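Local coordinates for aluminum resistance protein (Clostridium novyi, PDB 3I16) that probably acts as a pyridoxal-phosphate-dependent carbon-sulfur lyase of the methionine gamma-lyase family, implicated in aluminum resistance, at residues E347-I352 with L391-P396. Residues are numbered along the deposited sequence; the frame is centred on the assembly and turned at random.
Sequences EFCKGI and LSADAP
C349 and I352, one turn apart on the helix, meet the side chains of L391, A393 and A395, which project from one face of the strand and its lead-in toward the helix. The contact is entirely apolar. C349 SG is 4.1 Å from A393 CB and 4.3 Å from A395 CB. With SG anti to the carbonyl carbon (chi1 -73°), the sulfur reaches both of these successive inward methyls.

I352 uses both branches. Its CG1 lies 4.1 Å from A393 CB, which therefore touches both helix residues. Its CG2 reaches L391 CG at 4.0 Å, and the two side chains cross at about a right angle. The same CG2 comes within 4.1 Å of S392 C, so it also rests on the strand backbone.

S392 and D394 point the other way. The S392 hydroxyl pairs chiefly with Q406 O, and D394 OD1 with Y188 OH. The S392 side chain is about 11 Å from bound pyridoxal phosphate, so this face probably looks toward the cofactor without touching it.

The axes of segments 347-352 and 392-396 run nearly antiparallel (158°) and come within 8.0 Å. This is helix-on-sheet packing in the C-terminal alpha/beta part, consistent with a fold-type I pyridoxal-phosphate enzyme. Strand 392-396 lies between 376-379 and 402-406, whose A379 and L405 also touch I352. Helix 411-425 packs alongside, with A421 on F348 and I352 and H413 on L391.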
loop_
_atom_site.group_PDB
_atom_site.type_symbol
_atom_site.label_atom_id
_atom_site.label_comp_id
_atom_site.label_asym_id
_atom_site.label_seq_id
_atom_site.Cartn_x
_atom_site.Cartn_y
_atom_site.Cartn_z
ATOM N N GLU B 347 -12.651 -35.349 4.706
ATOM C CA GLU B 347 -12.397 -35.135 6.114
ATOM C C GLU B 347 -10.951 -34.715 6.414
ATOM O O GLU B 347 -10.708 -33.876 7.293
ATOM C CB GLU B 347 -12.726 -36.402 6.897
ATOM C CG GLU B 347 -14.201 -36.565 7.092
ATOM C CD GLU B 347 -14.748 -35.428 7.932
ATOM O OE1 GLU B 347 -14.441 -35.413 9.148
ATOM O OE2 GLU B 347 -15.445 -34.539 7.362
ATOM N N PHE B 348 -9.997 -35.294 5.695
ATOM C CA PHE B 348 -8.600 -34.941 5.920
ATOM C C PHE B 348 -8.373 -33.483 5.547
ATOM O O PHE B 348 -7.748 -32.732 6.322
ATOM C CB PHE B 348 -7.652 -35.847 5.120
ATOM C CG PHE B 348 -6.206 -35.478 5.249
ATOM C CD1 PHE B 348 -5.479 -35.877 6.347
ATOM C CD2 PHE B 348 -5.567 -34.749 4.254
ATOM C CE1 PHE B 348 -4.143 -35.562 6.449
ATOM C CE2 PHE B 348 -4.222 -34.425 4.365
ATOM C CZ PHE B 348 -3.529 -34.836 5.463
ATOM N N CYS B 349 -8.876 -33.097 4.372
ATOM C CA CYS B 349 -8.717 -31.740 3.874
ATOM C C CYS B 349 -9.418 -30.759 4.800
ATOM O O CYS B 349 -8.955 -29.636 4.964
ATOM C CB CYS B 349 -9.277 -31.574 2.454
ATOM S SG CYS B 349 -8.292 -32.345 1.141
ATOM N N LYS B 350 -10.536 -31.174 5.378
ATOM C CA LYS B 350 -11.262 -30.318 6.303
ATOM C C LYS B 350 -10.419 -30.109 7.553
ATOM O O LYS B 350 -10.377 -29.006 8.096
ATOM C CB LYS B 350 -12.641 -30.886 6.628
ATOM C CG LYS B 350 -13.678 -30.695 5.469
ATOM C CD LYS B 350 -15.033 -31.329 5.813
ATOM C CE LYS B 350 -16.068 -31.142 4.693
ATOM N NZ LYS B 350 -16.185 -29.735 4.242
ATOM N N GLY B 351 -9.742 -31.171 7.982
ATOM C CA GLY B 351 -8.824 -31.108 9.105
ATOM C C GLY B 351 -7.735 -30.087 8.868
ATOM O O GLY B 351 -7.446 -29.291 9.751
ATOM N N ILE B 352 -7.160 -30.087 7.665
ATOM C CA ILE B 352 -6.131 -29.131 7.307
ATOM C C ILE B 352 -6.655 -27.692 7.379
ATOM O O ILE B 352 -5.948 -26.800 7.862
ATOM C CB ILE B 352 -5.514 -29.431 5.920
ATOM C CG1 ILE B 352 -4.772 -30.773 5.957
ATOM C CG2 ILE B 352 -4.535 -28.312 5.470
ATOM C CD1 ILE B 352 -3.657 -30.863 7.034
ATOM N N LEU B 391 0.513 -23.866 4.554
ATOM C CA LEU B 391 -0.113 -25.169 4.716
ATOM C C LEU B 391 -1.423 -25.207 3.960
ATOM O O LEU B 391 -2.297 -24.369 4.172
ATOM C CB LEU B 391 -0.365 -25.507 6.195
ATOM C CG LEU B 391 -0.928 -26.919 6.454
ATOM C CD1 LEU B 391 0.039 -28.018 5.991
ATOM C CD2 LEU B 391 -1.311 -27.146 7.934
ATOM N N SER B 392 -1.557 -26.202 3.091
ATOM C CA SER B 392 -2.726 -26.343 2.239
ATOM C C SER B 392 -2.829 -27.796 1.783
ATOM O O SER B 392 -1.871 -28.573 1.916
ATOM C CB SER B 392 -2.559 -25.424 1.024
ATOM O OG SER B 392 -1.296 -25.661 0.414
ATOM N N ALA B 393 -3.997 -28.174 1.282
ATOM C CA ALA B 393 -4.230 -29.512 0.773
ATOM C C ALA B 393 -5.259 -29.405 -0.322
ATOM O O ALA B 393 -6.228 -28.638 -0.173
ATOM C CB ALA B 393 -4.784 -30.429 1.856
ATOM N N ASP B 394 -5.084 -30.181 -1.395
ATOM C CA ASP B 394 -6.065 -30.213 -2.482
ATOM C C ASP B 394 -6.232 -31.623 -3.043
ATOM O O ASP B 394 -5.314 -32.449 -2.949
ATOM C CB ASP B 394 -5.834 -29.115 -3.515
ATOM C CG ASP B 394 -4.399 -28.884 -3.817
ATOM O OD1 ASP B 394 -3.804 -29.692 -4.537
ATOM O OD2 ASP B 394 -3.871 -27.859 -3.350
ATOM N N ALA B 395 -7.434 -31.922 -3.544
ATOM C CA ALA B 395 -7.749 -33.277 -3.969
ATOM C C ALA B 395 -8.911 -33.401 -4.931
ATOM O O ALA B 395 -10.072 -33.279 -4.486
ATOM C CB ALA B 395 -8.069 -34.101 -2.759
ATOM N N PRO B 396 -8.622 -33.691 -6.230
ATOM C CA PRO B 396 -9.678 -33.945 -7.220
ATOM C C PRO B 396 -10.589 -35.027 -6.713
ATOM O O PRO B 396 -10.098 -36.045 -6.202
ATOM C CB PRO B 396 -8.905 -34.455 -8.434
ATOM C CG PRO B 396 -7.570 -33.816 -8.324
ATOM C CD PRO B 396 -7.282 -33.673 -6.857
#